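Local coordinates for hypothetical protein EF_2215 (Enterococcus faecalis, PDB 2NN5), which is of unknown function but belongs to the AHA1 family, related to activators of the Hsp90 ATPase, and probably binds metal ions such as magnesium, at residues E32-Y37 and L130-T135; V103-G108 and F126-P131. One frame throughout, in Å; residues are numbered along the deposited sequence. Where two conformers were deposited one is given.

Contact 1. Residues E32-Y37 and L130-T135; sequences ENQTIY and LPENFT
Ile36 and Leu130 face each other as an antiparallel hydrogen-bonded pair, and their backbones carry most of the contact. Leu130 N gives its hydrogen to Ile36 O at 2.8 Å, and Ile36 N returns the bond to Leu130 O at 3.0 Å. Both side chains turn to the face of the sheet covered by helix 138-157, where branched aliphatic groups suit a buried place. Leu130 keeps CG beside its own backbone N (chi1 -51°), which lays CD1 against the carbonyl of Ile36, 3.4 Å from its O; the methyls themselves meet more loosely, Ile36 CG2 and Leu130 CD1 being 4.3 Å apart.

This is where strands 35-44 and 121-130, neighbours in the long antiparallel sheet, part company. The first comes out of a type I' beta turn, Glu32 to Thr35, that joins it to strand 28-32; the second runs into a type I turn, Pro131 to Phe134, leading to the helix. Pro131, which has no amide hydrogen to give, fits a point where the pairing stops.

Beyond it, Thr35 lies alongside Pro131, both side chains pointing the same way. With CG2 anti to the backbone N, the methyl of Thr35 rests 3.7 Å from Leu130 O, while Thr35 OG1 is hydrogen-bonded to a water 2.9 Å away. The water accepts from Glu132 N, and so links the start of strand 35-44 to the loop that follows Pro131. Gln34 and Glu132, polar chains suited to the surface, approach through their CB atoms at 4.0 Å. Arg138 donates through NH1 to both Gln34 O and Leu130 O, tying the Glu32-Thr35 turn and the end of strand 121-130 to the first residue of helix 138-157.

Contact 2. Residues V103-G108 and F126-P131; sequences VTWDTG and FSESLP
The indole of Trp105 and the carboxylate of Glu128 meet at a slant, their planes 72° apart, with Glu128 OE2 3.5 Å from Trp105 CD1. The indole N-H is spent elsewhere: Trp105 NE1 bonds to Asp141 of helix 138-157, whose other oxygen lies close to Glu128 OE2. Two carboxylates so near would probably raise the proton affinity of one of them. Trp145 of the same helix meets the Trp105 ring edge-to-face. Glu128 OE1 lies in plane at the edge of the Phe126 ring, two residues back on the same strand. An extended chain, with CG anti to the backbone N, carries the carboxylate of Glu128 across to the indole.

At the other end, the Thr107-Gly108 backbone passes close to the strand end. Glycine, having no side chain, lets its CA come close: Gly108 CA lies 3.3 Å from Ser129 O, a CA-H...O contact with an angle of 157° at the hydrogen. Two ring carbons of Pro131 do the touching here: CG lies 3.6 Å from Thr107 O, and CD is 3.7 Å from Gly108 CA. The side chains of Thr107 and Pro131 run past one another in antiparallel sense, with Thr107 OG1 3.8 Å from Pro131 CD.

Backbone bonds in both directions between Trp105 and Gly108 close the type II' turn, the tight hairpin between strands 100-105 and 108-116. Asp106 adds a bent bond (132° at the hydrogen), OD1 accepting from Thr107 N at 2.9 Å through its anti lone pair, and OD2 reaches Thr135. The turn packs on Pro131 and the loop before helix 138-157, while Trp105 and Glu128 reach the helix itself, consistent with the helix-grip fold of SRPBCC proteins, a long helix over an antiparallel sheet.

How the contacts relate
Both contacts end on Leu130 and Pro131, where strand 121-130 gives way to the loop before helix 138-157, and their centres lie about 9 Å apart. Both are partly buried. Contact 1, the farther from the chain's centre, joins neighbouring strands by backbone hydrogen bonds and has an exposed end at Gln34 and Glu132. Contact 2 spans from strand 100-105, past the start of 108-116, to 121-130; it relies on van der Waals packing, a CA-H...O contact and the buried Trp105, Gly108 and Glu128. The loop couples them, Thr135 OG1 probably bonding to Asp106 OD2; within the sheet, Thr35 CG2 packs on Ser129 OG.

Contact 1. Residues E32-Y37 and L130-T135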
loop_
_atom_site.group_PDB
_atom_site.type_symbol
_atom_site.label_atom_id
_atom_site.label_comp_id
_atom_site.label_asym_id
_atom_site.label_seq_id
_atom_site.Cartn_x
_atom_site.Cartn_y
_atom_site.Cartn_z
ATOM N N GLU A 32 13.061 14.223 -4.940
ATOM C CA GLU A 32 13.674 14.674 -6.216
ATOM C C GLU A 32 12.757 15.714 -6.812
ATOM O O GLU A 32 11.617 15.426 -7.094
ATOM C CB GLU A 32 13.888 13.519 -7.232
ATOM C CG GLU A 32 14.752 12.336 -6.777
ATOM C CD GLU A 32 15.004 11.306 -7.925
ATOM O OE1 GLU A 32 14.162 11.136 -8.858
ATOM O OE2 GLU A 32 16.076 10.660 -7.910
ATOM N N ASN A 33 13.245 16.939 -7.016
ATOM C CA ASN A 33 12.391 17.925 -7.725
ATOM C C ASN A 33 10.956 18.020 -7.194
ATOM O O ASN A 33 9.954 17.859 -7.952
ATOM C CB ASN A 33 12.342 17.633 -9.216
ATOM C CG ASN A 33 11.732 18.789 -10.014
ATOM O OD1 ASN A 33 11.031 18.577 -11.005
ATOM N ND2 ASN A 33 11.961 20.004 -9.543
ATOM N N GLN A 34 10.901 18.275 -5.896
ATOM C CA GLN A 34 9.665 18.425 -5.120
ATOM C C GLN A 34 8.774 17.179 -4.986
ATOM O O GLN A 34 7.832 17.197 -4.195
ATOM C CB GLN A 34 8.832 19.609 -5.615
ATOM C CG GLN A 34 9.627 20.931 -5.649
ATOM C CD GLN A 34 8.723 22.129 -5.864
ATOM O OE1 GLN A 34 7.865 22.125 -6.756
ATOM N NE2 GLN A 34 8.917 23.168 -5.052
ATOM N N THR A 35 9.113 16.106 -5.724
ATOM C CA THR A 35 8.360 14.851 -5.661
ATOM C C THR A 35 8.977 13.927 -4.600
ATOM O O THR A 35 10.196 13.740 -4.535
ATOM C CB THR A 35 8.379 14.117 -7.008
ATOM O OG1 THR A 35 7.740 14.952 -7.960
ATOM C CG2 THR A 35 7.553 12.786 -6.926
ATOM N N ILE A 36 8.115 13.366 -3.762
ATOM C CA ILE A 36 8.565 12.422 -2.721
ATOM C C ILE A 36 8.350 11.014 -3.241
ATOM O O ILE A 36 7.293 10.712 -3.834
ATOM C CB ILE A 36 7.802 12.667 -1.426
ATOM C CG1 ILE A 36 8.323 13.974 -0.804
ATOM C CG2 ILE A 36 8.023 11.520 -0.424
ATOM C CD1 ILE A 36 7.586 14.462 0.370
ATOM N N TYR A 37 9.357 10.157 -3.089
ATOM C CA TYR A 37 9.248 8.729 -3.391
ATOM C C TYR A 37 9.317 7.943 -2.091
ATOM O O TYR A 37 10.190 8.198 -1.242
ATOM C CB TYR A 37 10.370 8.284 -4.332
ATOM C CG TYR A 37 10.313 8.998 -5.685
ATOM C CD1 TYR A 37 10.951 10.239 -5.885
ATOM C CD2 TYR A 37 9.562 8.456 -6.748
ATOM C CE1 TYR A 37 10.864 10.903 -7.112
ATOM C CE2 TYR A 37 9.472 9.097 -7.973
ATOM C CZ TYR A 37 10.118 10.328 -8.148
ATOM O OH TYR A 37 10.027 10.916 -9.387
ATOM N N LEU A 130 4.786 10.644 -5.005
ATOM C CA LEU A 130 3.880 11.669 -4.465
ATOM C C LEU A 130 4.351 13.064 -4.856
ATOM O O LEU A 130 5.185 13.675 -4.185
ATOM C CB LEU A 130 3.765 11.567 -2.916
ATOM C CG LEU A 130 3.433 10.175 -2.357
ATOM C CD1 LEU A 130 4.698 9.314 -2.087
ATOM C CD2 LEU A 130 2.638 10.350 -1.075
ATOM N N PRO A 131 3.847 13.536 -5.988
ATOM C CA PRO A 131 4.228 14.886 -6.422
ATOM C C PRO A 131 3.709 15.933 -5.462
ATOM O O PRO A 131 2.836 15.651 -4.610
ATOM C CB PRO A 131 3.561 15.007 -7.796
ATOM C CG PRO A 131 3.357 13.591 -8.260
ATOM C CD PRO A 131 2.975 12.866 -6.990
ATOM N N GLU A 132 4.273 17.131 -5.618
ATOM C CA GLU A 132 3.968 18.234 -4.703
ATOM C C GLU A 132 2.494 18.673 -4.745
ATOM O O GLU A 132 1.985 19.213 -3.737
ATOM C CB GLU A 132 4.928 19.426 -4.940
ATOM C CG GLU A 132 4.924 20.526 -3.864
ATOM C CD GLU A 132 3.847 21.585 -4.104
ATOM O OE1 GLU A 132 3.376 21.679 -5.263
ATOM O OE2 GLU A 132 3.467 22.308 -3.141
ATOM N N ASN A 133 1.805 18.408 -5.876
ATOM C CA ASN A 133 0.371 18.729 -5.977
ATOM C C ASN A 133 -0.594 17.664 -5.421
ATOM O O ASN A 133 -1.814 17.788 -5.565
ATOM C CB ASN A 133 -0.011 19.120 -7.420
ATOM C CG ASN A 133 0.045 17.966 -8.390
ATOM O OD1 ASN A 133 -0.473 18.072 -9.525
ATOM N ND2 ASN A 133 0.633 16.853 -7.976
ATOM N N PHE A 134 -0.047 16.646 -4.734
ATOM C CA PHE A 134 -0.902 15.675 -4.076
ATOM C C PHE A 134 -1.967 16.388 -3.287
ATOM O O PHE A 134 -1.675 17.346 -2.550
ATOM C CB PHE A 134 -0.088 14.875 -3.067
ATOM C CG PHE A 134 -0.238 13.418 -3.215
ATOM C CD1 PHE A 134 0.214 12.799 -4.374
ATOM C CD2 PHE A 134 -0.763 12.669 -2.197
ATOM C CE1 PHE A 134 0.135 11.433 -4.531
ATOM C CE2 PHE A 134 -0.866 11.298 -2.346
ATOM C CZ PHE A 134 -0.382 10.683 -3.521
ATOM N N THR A 135 -3.196 15.909 -3.401
ATOM C CA THR A 135 -4.309 16.532 -2.701
ATOM C C THR A 135 -4.337 16.235 -1.194
ATOM O O THR A 135 -4.704 17.100 -0.401
ATOM C CB THR A 135 -5.662 16.222 -3.406
ATOM O OG1 THR A 135 -5.949 14.842 -3.301
ATOM C CG2 THR A 135 -5.562 16.560 -4.857
HETATM O O HOH W 1 6.242 17.444 -7.615
#

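Contact 2. Residues V103-G108 and F126-P131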
loop_
_atom_site.group_PDB
_atom_site.type_symbol
_atom_site.label_atom_id
_atom_site.label_comp_id
_atom_site.label_asym_id
_atom_site.label_seq_id
_atom_site.Cartn_x
_atom_site.Cartn_y
_atom_site.Cartn_z
ATOM N N VAL A 103 -0.602 1.455 -10.337
ATOM C CA VAL A 103 -1.958 2.069 -10.304
ATOM C C VAL A 103 -1.865 3.560 -10.067
ATOM O O VAL A 103 -1.035 4.008 -9.278
ATOM C CB VAL A 103 -2.848 1.424 -9.163
ATOM C CG1 VAL A 103 -4.297 1.811 -9.368
ATOM C CG2 VAL A 103 -2.730 -0.086 -9.128
ATOM N N THR A 104 -2.682 4.300 -10.793
ATOM C CA THR A 104 -2.708 5.732 -10.523
ATOM C C THR A 104 -3.311 5.965 -9.142
ATOM O O THR A 104 -4.193 5.284 -8.656
ATOM C CB THR A 104 -3.230 6.602 -11.701
ATOM O OG1 THR A 104 -4.264 7.521 -11.343
ATOM C CG2 THR A 104 -3.474 5.808 -12.950
ATOM N N TRP A 105 -2.719 6.930 -8.447
ATOM C CA TRP A 105 -3.151 7.213 -7.092
ATOM C C TRP A 105 -3.045 8.717 -6.821
ATOM O O TRP A 105 -1.935 9.250 -6.777
ATOM C CB TRP A 105 -2.309 6.453 -6.087
ATOM C CG TRP A 105 -2.810 6.620 -4.702
ATOM C CD1 TRP A 105 -2.247 7.376 -3.709
ATOM C CD2 TRP A 105 -3.949 5.993 -4.149
ATOM N NE1 TRP A 105 -3.020 7.293 -2.564
ATOM C CE2 TRP A 105 -4.066 6.425 -2.807
ATOM C CE3 TRP A 105 -4.874 5.062 -4.652
ATOM C CZ2 TRP A 105 -5.091 5.964 -1.957
ATOM C CZ3 TRP A 105 -5.881 4.600 -3.810
ATOM C CH2 TRP A 105 -6.001 5.072 -2.477
ATOM N N ASP A 106 -4.190 9.387 -6.681
ATOM C CA ASP A 106 -4.176 10.855 -6.459
ATOM C C ASP A 106 -3.441 11.371 -7.739
ATOM O O ASP A 106 -3.735 10.947 -8.891
ATOM C CB ASP A 106 -3.438 11.176 -5.115
ATOM C CG ASP A 106 -3.769 12.560 -4.508
ATOM O OD1 ASP A 106 -3.416 13.581 -5.132
ATOM O OD2 ASP A 106 -4.298 12.608 -3.345
ATOM N N THR A 107 -2.472 12.273 -7.582
ATOM C CA THR A 107 -1.742 12.789 -8.753
ATOM C C THR A 107 -0.448 11.998 -9.015
ATOM O O THR A 107 0.351 12.368 -9.870
ATOM C CB THR A 107 -1.361 14.269 -8.532
ATOM O OG1 THR A 107 -0.495 14.338 -7.394
ATOM C CG2 THR A 107 -2.627 15.198 -8.354
ATOM N N GLY A 108 -0.236 10.905 -8.268
ATOM C CA GLY A 108 0.958 10.066 -8.447
ATOM C C GLY A 108 0.611 8.622 -8.776
ATOM O O GLY A 108 -0.377 8.351 -9.454
ATOM N N PHE A 126 6.397 -2.374 -2.003
ATOM C CA PHE A 126 5.459 -1.292 -2.346
ATOM C C PHE A 126 6.271 -0.031 -2.600
ATOM O O PHE A 126 7.164 0.305 -1.800
ATOM C CB PHE A 126 4.467 -1.055 -1.191
ATOM C CG PHE A 126 3.535 0.124 -1.401
ATOM C CD1 PHE A 126 2.332 -0.046 -2.093
ATOM C CD2 PHE A 126 3.859 1.387 -0.877
ATOM C CE1 PHE A 126 1.464 1.021 -2.238
ATOM C CE2 PHE A 126 2.994 2.455 -1.045
ATOM C CZ PHE A 126 1.787 2.271 -1.744
ATOM N N SER A 127 5.981 0.675 -3.693
ATOM C CA SER A 127 6.635 1.971 -3.875
ATOM C C SER A 127 5.647 2.990 -4.433
ATOM O O SER A 127 4.570 2.601 -4.967
ATOM C CB SER A 127 7.848 1.826 -4.759
ATOM O OG SER A 127 7.526 1.245 -6.007
ATOM N N GLU A 128 5.916 4.276 -4.162
ATOM C CA GLU A 128 4.913 5.290 -4.480
ATOM C C GLU A 128 5.592 6.597 -4.853
ATOM O O GLU A 128 6.624 6.961 -4.262
ATOM C CB GLU A 128 4.017 5.507 -3.251
ATOM C CG GLU A 128 2.899 6.550 -3.441
ATOM C CD GLU A 128 2.032 6.780 -2.214
ATOM O OE1 GLU A 128 2.401 6.366 -1.088
ATOM O OE2 GLU A 128 0.983 7.458 -2.396
ATOM N N SER A 129 4.993 7.301 -5.823
ATOM C CA SER A 129 5.436 8.661 -6.234
ATOM C C SER A 129 4.372 9.624 -5.752
ATOM O O SER A 129 3.183 9.441 -6.095
ATOM C CB SER A 129 5.580 8.764 -7.757
ATOM O OG SER A 129 5.915 10.096 -8.163
ATOM N N LEU A 130 4.786 10.644 -5.005
ATOM C CA LEU A 130 3.880 11.669 -4.465
ATOM C C LEU A 130 4.351 13.064 -4.856
ATOM O O LEU A 130 5.185 13.675 -4.185
ATOM C CB LEU A 130 3.765 11.567 -2.916
ATOM C CG LEU A 130 3.433 10.175 -2.357
ATOM C CD1 LEU A 130 4.698 9.314 -2.087
ATOM C CD2 LEU A 130 2.638 10.350 -1.075
ATOM N N PRO A 131 3.847 13.536 -5.988
ATOM C CA PRO A 131 4.228 14.886 -6.422
ATOM C C PRO A 131 3.709 15.933 -5.462
ATOM O O PRO A 131 2.836 15.651 -4.610
ATOM C CB PRO A 131 3.561 15.007 -7.796
ATOM C CG PRO A 131 3.357 13.591 -8.260
ATOM C CD PRO A 131 2.975 12.866 -6.990
#